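PDB 5A8C: carbohydrate binding family 6 from Clostridium thermocellum, which probably removes L-arabinofuranosyl groups from arabinose-containing polysaccharides or oligosaccharides, acting as a family 43 alpha-L-arabinofuranosidase. Local coordinates for residues A[163-168]-A[173-178]; A[239-244]-A[250-255]. All blocks are in the same frame, centred on the assembly; numbering follows the deposited sequence.

How the interactions relate
Interactions 1 and 2 belong to successive blades of the five-bladed beta-propeller, and show the inner and the outer part of a blade. Interaction 1 (163-168 with 173-178) starts its blade beside the central axis, where Gly164 lies about 6 Å from the bound calcium ion. Interaction 2 (239-244 with 250-255) closes the following blade at its outer edge; there the side chain of Ile255 is about 12 Å from the same ion. The centres of interactions 1 and 2 are 16 Å apart, and the two do not touch. Pro245, in the turn of the second hairpin, bridges them: its carbonyl receives a hydrogen bond from Tyr176 OH, and Tyr174 packs on it.

Interaction 1 (A[163-168]-A[173-178]); sequences PGVFVD and AYMYFG
Met175 leaves its strand with CG anti to the backbone N (chi1 179°) and then bends at its sulfur (chi3 -74°), a shape that lays the thioether over Pro163 and Val165. Its SD comes to 4.0 Å from Pro163 CB, while CG approaches Val165 CG2 at 3.8 Å and the terminal methyl curls back toward that same branch. Val165 CG2 thus takes the thioether chain, whereas Val165 CG1 lies 3.5 Å from Tyr174 O. The next pair on this face, Val167 and Ala173, meets more modestly through methyl groups.

On the face bearing Phe166, Tyr174 and Tyr176, aromatic edges do the work. Phe166 CD2 and Tyr174 CD1 meet at 4.3 Å, the tyrosine atom lying at the edge of the phenylalanine ring and near its plane. Tyr176 CG lies beside the backbone N (chi1 -58°), which turns the ring edge to the opposite strand, with CD1 3.4 Å from Gly164 O and that oxygen in the ring plane. Phe166 CB reaches the edge of the same ring. These residues form an antiparallel beta hairpin, the two inner strands of a propeller blade, with Gly164-Tyr176 and Phe166-Tyr174 as hydrogen-bonded pairs. The bond from Tyr174 N to Phe166 O spans 2.8 Å.

Beyond the last pair, a water links the side chains of the hairpin: it accepts from Tyr174 OH at 2.6 Å and donates to Asp168 OD2 at 2.7 Å. Asp168 is gripped further by Tyr222 OH and by a salt bridge to Lys217. Phe166 and Tyr176 both pack against strand 212-218 of the following blade, whereas Val165 and Val167 face strand 104-109.

Interaction 2 (A[239-244]-A[250-255]); sequences YMMSDK and QYKGVI
Two residues, Lys252 and Gly253, stand opposite the single residue Tyr239, a classic beta bulge that shifts the pairing of the strands by one. Tyr239 uses both of its backbone polar atoms here: its N donates to Gly253 O at 3.0 Å, and its O accepts from Lys252 N at 2.9 Å. Gly253 takes a conformation (phi 132°) open to glycine but strained for a residue with a side chain, whose CB would press on the Lys252 carbonyl oxygen.

The irregularity is covered by the Tyr239 ring. CG occupies the crowded position between the backbone N and the carbonyl carbon (chi1 78°), which carries the ring across toward Lys252 and Ile255. Lys252 CB sits over one face as a CH-pi contact, 3.8 Å from the ring centroid and displaced toward the phenol end, 3.4 Å from Tyr239 CZ. Ile255 crosses the tyrosine at about a right angle, its CG1 3.5 Å from Tyr239 CD1 and its CD1 near Tyr239 CB.

In fold terms this is the hairpin of the third and fourth strands of a four-stranded propeller blade, whose fourth, outer strand turns a corner at Ile255. Past the bulge, regular antiparallel pairing resumes: Met241 and Gln250 exchange two backbone hydrogen bonds, and Met240 faces Tyr251 as a non-hydrogen-bonded pair. Met241 lies crosswise to the lysine chain, with SD 3.8 Å from Lys252 CG; in Lys252, CB rests on Tyr239 and the next carbon, CG, on Met241.

The phenol end of Tyr239 has two polar partners. A water joins Tyr239 OH, at 2.6 Å, to Lys252 O, and the backbone N of Ile314 is also hydrogen-bonded to this hydroxyl, tying the bulge to a segment near the C-terminus.

Interaction 1 (A[163-168]-A[173-178])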
loop_
_atom_site.group_PDB
_atom_site.type_symbol
_atom_site.label_atom_id
_atom_site.label_comp_id
_atom_site.label_asym_id
_atom_site.label_seq_id
_atom_site.Cartn_x
_atom_site.Cartn_y
_atom_site.Cartn_z
ATOM N N PRO A 163 -2.005 6.221 -1.402
ATOM C CA PRO A 163 -2.737 6.384 -0.162
ATOM C C PRO A 163 -2.481 5.286 0.823
ATOM O O PRO A 163 -2.346 4.110 0.474
ATOM C CB PRO A 163 -4.200 6.348 -0.593
ATOM C CG PRO A 163 -4.177 5.510 -1.860
ATOM C CD PRO A 163 -2.912 5.915 -2.532
ATOM N N GLY A 164 -2.522 5.631 2.104
ATOM C CA GLY A 164 -2.538 4.697 3.221
ATOM C C GLY A 164 -3.575 5.130 4.219
ATOM O O GLY A 164 -3.413 6.193 4.818
ATOM N N VAL A 165 -4.684 4.423 4.323
ATOM C CA VAL A 165 -5.804 4.825 5.168
ATOM C C VAL A 165 -5.811 3.984 6.444
ATOM O O VAL A 165 -5.484 2.800 6.429
ATOM C CB VAL A 165 -7.121 4.764 4.372
ATOM C CG1 VAL A 165 -8.324 5.143 5.216
ATOM C CG2 VAL A 165 -7.044 5.644 3.147
ATOM N N PHE A 166 -6.203 4.635 7.534
ATOM C CA PHE A 166 -6.172 4.094 8.856
ATOM C C PHE A 166 -7.371 4.655 9.654
ATOM O O PHE A 166 -7.616 5.849 9.563
ATOM C CB PHE A 166 -4.810 4.519 9.499
ATOM C CG PHE A 166 -4.784 4.375 10.962
ATOM C CD1 PHE A 166 -4.632 3.137 11.583
ATOM C CD2 PHE A 166 -4.875 5.488 11.787
ATOM C CE1 PHE A 166 -4.632 2.998 12.985
ATOM C CE2 PHE A 166 -4.819 5.367 13.158
ATOM C CZ PHE A 166 -4.710 4.147 13.760
ATOM N N VAL A 167 -7.985 3.816 10.488
ATOM C CA VAL A 167 -9.100 4.226 11.342
ATOM C C VAL A 167 -8.643 4.103 12.799
ATOM O O VAL A 167 -8.304 3.009 13.219
ATOM C CB VAL A 167 -10.377 3.408 11.065
ATOM C CG1 VAL A 167 -11.516 3.897 11.939
ATOM C CG2 VAL A 167 -10.752 3.439 9.603
ATOM N N ASP A 168 -8.637 5.223 13.513
ATOM C CA ASP A 168 -8.127 5.237 14.894
ATOM C C ASP A 168 -9.212 4.784 15.888
ATOM O O ASP A 168 -10.397 4.615 15.562
ATOM C CB ASP A 168 -7.615 6.617 15.207
ATOM C CG ASP A 168 -6.507 6.661 16.260
ATOM O OD1 ASP A 168 -6.167 5.625 16.839
ATOM O OD2 ASP A 168 -6.031 7.812 16.475
ATOM N N ALA A 173 -10.936 8.369 10.880
ATOM C CA ALA A 173 -10.133 7.862 9.766
ATOM C C ALA A 173 -9.231 8.959 9.234
ATOM O O ALA A 173 -9.586 10.159 9.192
ATOM C CB ALA A 173 -11.036 7.364 8.646
ATOM N N TYR A 174 -8.067 8.538 8.773
ATOM C CA TYR A 174 -7.025 9.370 8.197
ATOM C C TYR A 174 -6.523 8.745 6.928
ATOM O O TYR A 174 -6.340 7.532 6.877
ATOM C CB TYR A 174 -5.843 9.514 9.134
ATOM C CG TYR A 174 -6.147 10.161 10.478
ATOM C CD1 TYR A 174 -6.532 9.396 11.571
ATOM C CD2 TYR A 174 -6.017 11.535 10.669
ATOM C CE1 TYR A 174 -6.766 9.957 12.799
ATOM C CE2 TYR A 174 -6.258 12.100 11.911
ATOM C CZ TYR A 174 -6.618 11.314 12.969
ATOM O OH TYR A 174 -6.852 11.907 14.200
ATOM N N MET A 175 -6.243 9.561 5.916
ATOM C CA MET A 175 -5.523 9.148 4.708
ATOM C C MET A 175 -4.166 9.825 4.687
ATOM O O MET A 175 -4.123 11.059 4.615
ATOM C CB MET A 175 -6.276 9.452 3.453
ATOM C CG MET A 175 -5.503 9.039 2.199
ATOM S SD MET A 175 -6.076 9.676 0.623
ATOM C CE MET A 175 -7.464 8.632 0.536
ATOM N N TYR A 176 -3.116 9.031 4.686
ATOM C CA TYR A 176 -1.742 9.494 4.481
ATOM C C TYR A 176 -1.403 9.317 3.010
ATOM O O TYR A 176 -1.831 8.328 2.402
ATOM C CB TYR A 176 -0.763 8.655 5.351
ATOM C CG TYR A 176 -1.069 8.701 6.828
ATOM C CD1 TYR A 176 -2.112 7.980 7.397
ATOM C CD2 TYR A 176 -0.324 9.528 7.701
ATOM C CE1 TYR A 176 -2.415 8.053 8.743
ATOM C CE2 TYR A 176 -0.617 9.575 9.049
ATOM C CZ TYR A 176 -1.671 8.859 9.585
ATOM O OH TYR A 176 -2.004 8.860 10.901
ATOM N N PHE A 177 -0.667 10.245 2.406
ATOM C CA PHE A 177 -0.391 10.146 0.976
ATOM C C PHE A 177 0.797 11.059 0.651
ATOM O O PHE A 177 1.277 11.801 1.513
ATOM C CB PHE A 177 -1.641 10.499 0.133
ATOM C CG PHE A 177 -2.166 11.894 0.372
ATOM C CD1 PHE A 177 -3.020 12.155 1.438
ATOM C CD2 PHE A 177 -1.886 12.916 -0.503
ATOM C CE1 PHE A 177 -3.551 13.442 1.634
ATOM C CE2 PHE A 177 -2.414 14.188 -0.339
ATOM C CZ PHE A 177 -3.264 14.428 0.723
ATOM N N GLY A 178 1.226 10.989 -0.589
ATOM C CA GLY A 178 2.322 11.829 -1.039
ATOM C C GLY A 178 3.470 11.031 -1.615
ATOM O O GLY A 178 3.433 9.802 -1.742
HETATM O O HOH W 1 -7.097 10.297 16.279
#

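Interaction 2 (A[239-244]-A[250-255])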
loop_
_atom_site.group_PDB
_atom_site.type_symbol
_atom_site.label_atom_id
_atom_site.label_comp_id
_atom_site.label_asym_id
_atom_site.label_seq_id
_atom_site.Cartn_x
_atom_site.Cartn_y
_atom_site.Cartn_z
ATOM N N TYR A 239 10.704 3.416 8.988
ATOM C CA TYR A 239 9.565 3.806 9.798
ATOM C C TYR A 239 9.945 4.745 10.926
ATOM O O TYR A 239 11.098 4.870 11.338
ATOM C CB TYR A 239 8.806 2.580 10.355
ATOM C CG TYR A 239 9.449 1.907 11.553
ATOM C CD1 TYR A 239 10.696 1.274 11.435
ATOM C CD2 TYR A 239 8.850 1.900 12.786
ATOM C CE1 TYR A 239 11.293 0.681 12.518
ATOM C CE2 TYR A 239 9.441 1.302 13.893
ATOM C CZ TYR A 239 10.654 0.660 13.731
ATOM O OH TYR A 239 11.243 0.118 14.854
ATOM N N MET A 240 8.868 5.362 11.422
ATOM C CA MET A 240 8.871 6.250 12.575
ATOM C C MET A 240 7.786 5.835 13.542
ATOM O O MET A 240 6.794 5.219 13.127
ATOM C CB MET A 240 8.614 7.694 12.167
ATOM C CG MET A 240 9.432 8.225 11.014
ATOM S SD MET A 240 9.209 9.989 10.715
ATOM C CE MET A 240 7.558 10.122 10.274
ATOM N N MET A 241 7.906 6.231 14.803
ATOM C CA MET A 241 6.895 5.971 15.819
ATOM C C MET A 241 6.496 7.256 16.506
ATOM O O MET A 241 7.326 8.176 16.674
ATOM C CB MET A 241 7.412 4.995 16.884
ATOM C CG MET A 241 7.578 3.587 16.358
ATOM S SD MET A 241 8.444 2.470 17.480
ATOM C CE MET A 241 7.225 2.311 18.753
ATOM N N SER A 242 5.246 7.284 16.998
ATOM C CA SER A 242 4.737 8.433 17.752
ATOM C C SER A 242 3.683 7.982 18.729
ATOM O O SER A 242 3.035 6.942 18.542
ATOM C CB SER A 242 4.110 9.443 16.808
ATOM O OG SER A 242 3.664 10.583 17.565
ATOM N N ASP A 243 3.415 8.813 19.729
ATOM C CA ASP A 243 2.229 8.702 20.576
ATOM C C ASP A 243 0.986 9.319 19.941
ATOM O O ASP A 243 -0.116 9.157 20.510
ATOM C CB ASP A 243 2.486 9.381 21.926
ATOM C CG ASP A 243 3.528 8.722 22.733
ATOM O OD1 ASP A 243 3.647 7.504 22.679
ATOM O OD2 ASP A 243 4.187 9.407 23.542
ATOM N N LYS A 244 1.131 9.990 18.804
ATOM C CA LYS A 244 0.045 10.725 18.143
ATOM C C LYS A 244 -0.000 10.318 16.671
ATOM O O LYS A 244 0.993 9.899 16.109
ATOM C CB LYS A 244 0.277 12.237 18.258
ATOM C CG LYS A 244 0.317 12.783 19.687
ATOM C CD LYS A 244 0.772 14.227 19.782
ATOM C CE LYS A 244 2.237 14.467 19.424
ATOM N NZ LYS A 244 2.529 15.898 19.308
ATOM N N GLN A 250 9.291 10.081 15.482
ATOM C CA GLN A 250 10.745 9.965 15.514
ATOM C C GLN A 250 11.133 8.723 14.737
ATOM O O GLN A 250 10.559 7.624 14.879
ATOM C CB GLN A 250 11.247 9.836 16.957
ATOM C CG GLN A 250 11.001 11.137 17.750
ATOM C CD GLN A 250 11.853 12.326 17.314
ATOM O OE1 GLN A 250 12.884 12.181 16.658
ATOM N NE2 GLN A 250 11.424 13.496 17.682
ATOM N N TYR A 251 12.170 8.852 13.917
ATOM C CA TYR A 251 12.690 7.747 13.063
ATOM C C TYR A 251 13.234 6.648 13.928
ATOM O O TYR A 251 13.970 6.880 14.906
ATOM C CB TYR A 251 13.802 8.330 12.175
ATOM C CG TYR A 251 14.436 7.293 11.304
ATOM C CD1 TYR A 251 13.871 6.919 10.113
ATOM C CD2 TYR A 251 15.607 6.645 11.717
ATOM C CE1 TYR A 251 14.453 5.937 9.327
ATOM C CE2 TYR A 251 16.216 5.664 10.947
ATOM C CZ TYR A 251 15.631 5.305 9.761
ATOM O OH TYR A 251 16.213 4.306 9.014
ATOM N N LYS A 252 12.939 5.391 13.534
ATOM C CA LYS A 252 13.333 4.211 14.278
ATOM C C LYS A 252 14.146 3.178 13.500
ATOM O O LYS A 252 14.764 2.337 14.149
ATOM C CB LYS A 252 12.137 3.537 14.887
ATOM C CG LYS A 252 11.361 4.383 15.867
ATOM C CD LYS A 252 12.135 4.769 17.102
ATOM C CE LYS A 252 11.292 5.611 18.039
ATOM N NZ LYS A 252 12.060 6.108 19.201
ATOM N N GLY A 253 14.195 3.249 12.185
ATOM C CA GLY A 253 15.023 2.318 11.413
ATOM C C GLY A 253 14.328 1.690 10.264
ATOM O O GLY A 253 13.350 2.189 9.702
ATOM N N VAL A 254 14.847 0.518 9.879
ATOM C CA VAL A 254 14.447 -0.251 8.705
ATOM C C VAL A 254 13.594 -1.442 9.103
ATOM O O VAL A 254 13.976 -2.246 9.941
ATOM C CB VAL A 254 15.714 -0.738 7.939
ATOM C CG1 VAL A 254 15.332 -1.686 6.824
ATOM C CG2 VAL A 254 16.496 0.459 7.393
ATOM N N ILE A 255 12.439 -1.553 8.468
ATOM C CA ILE A 255 11.590 -2.741 8.548
ATOM C C ILE A 255 11.973 -3.791 7.529
ATOM O O ILE A 255 12.058 -4.980 7.843
ATOM C CB ILE A 255 10.112 -2.376 8.380
ATOM C CG1 ILE A 255 9.666 -1.442 9.509
ATOM C CG2 ILE A 255 9.266 -3.655 8.319
ATOM C CD1 ILE A 255 8.244 -0.961 9.399
HETATM O O HOH W 2 13.876 -0.162 14.801
#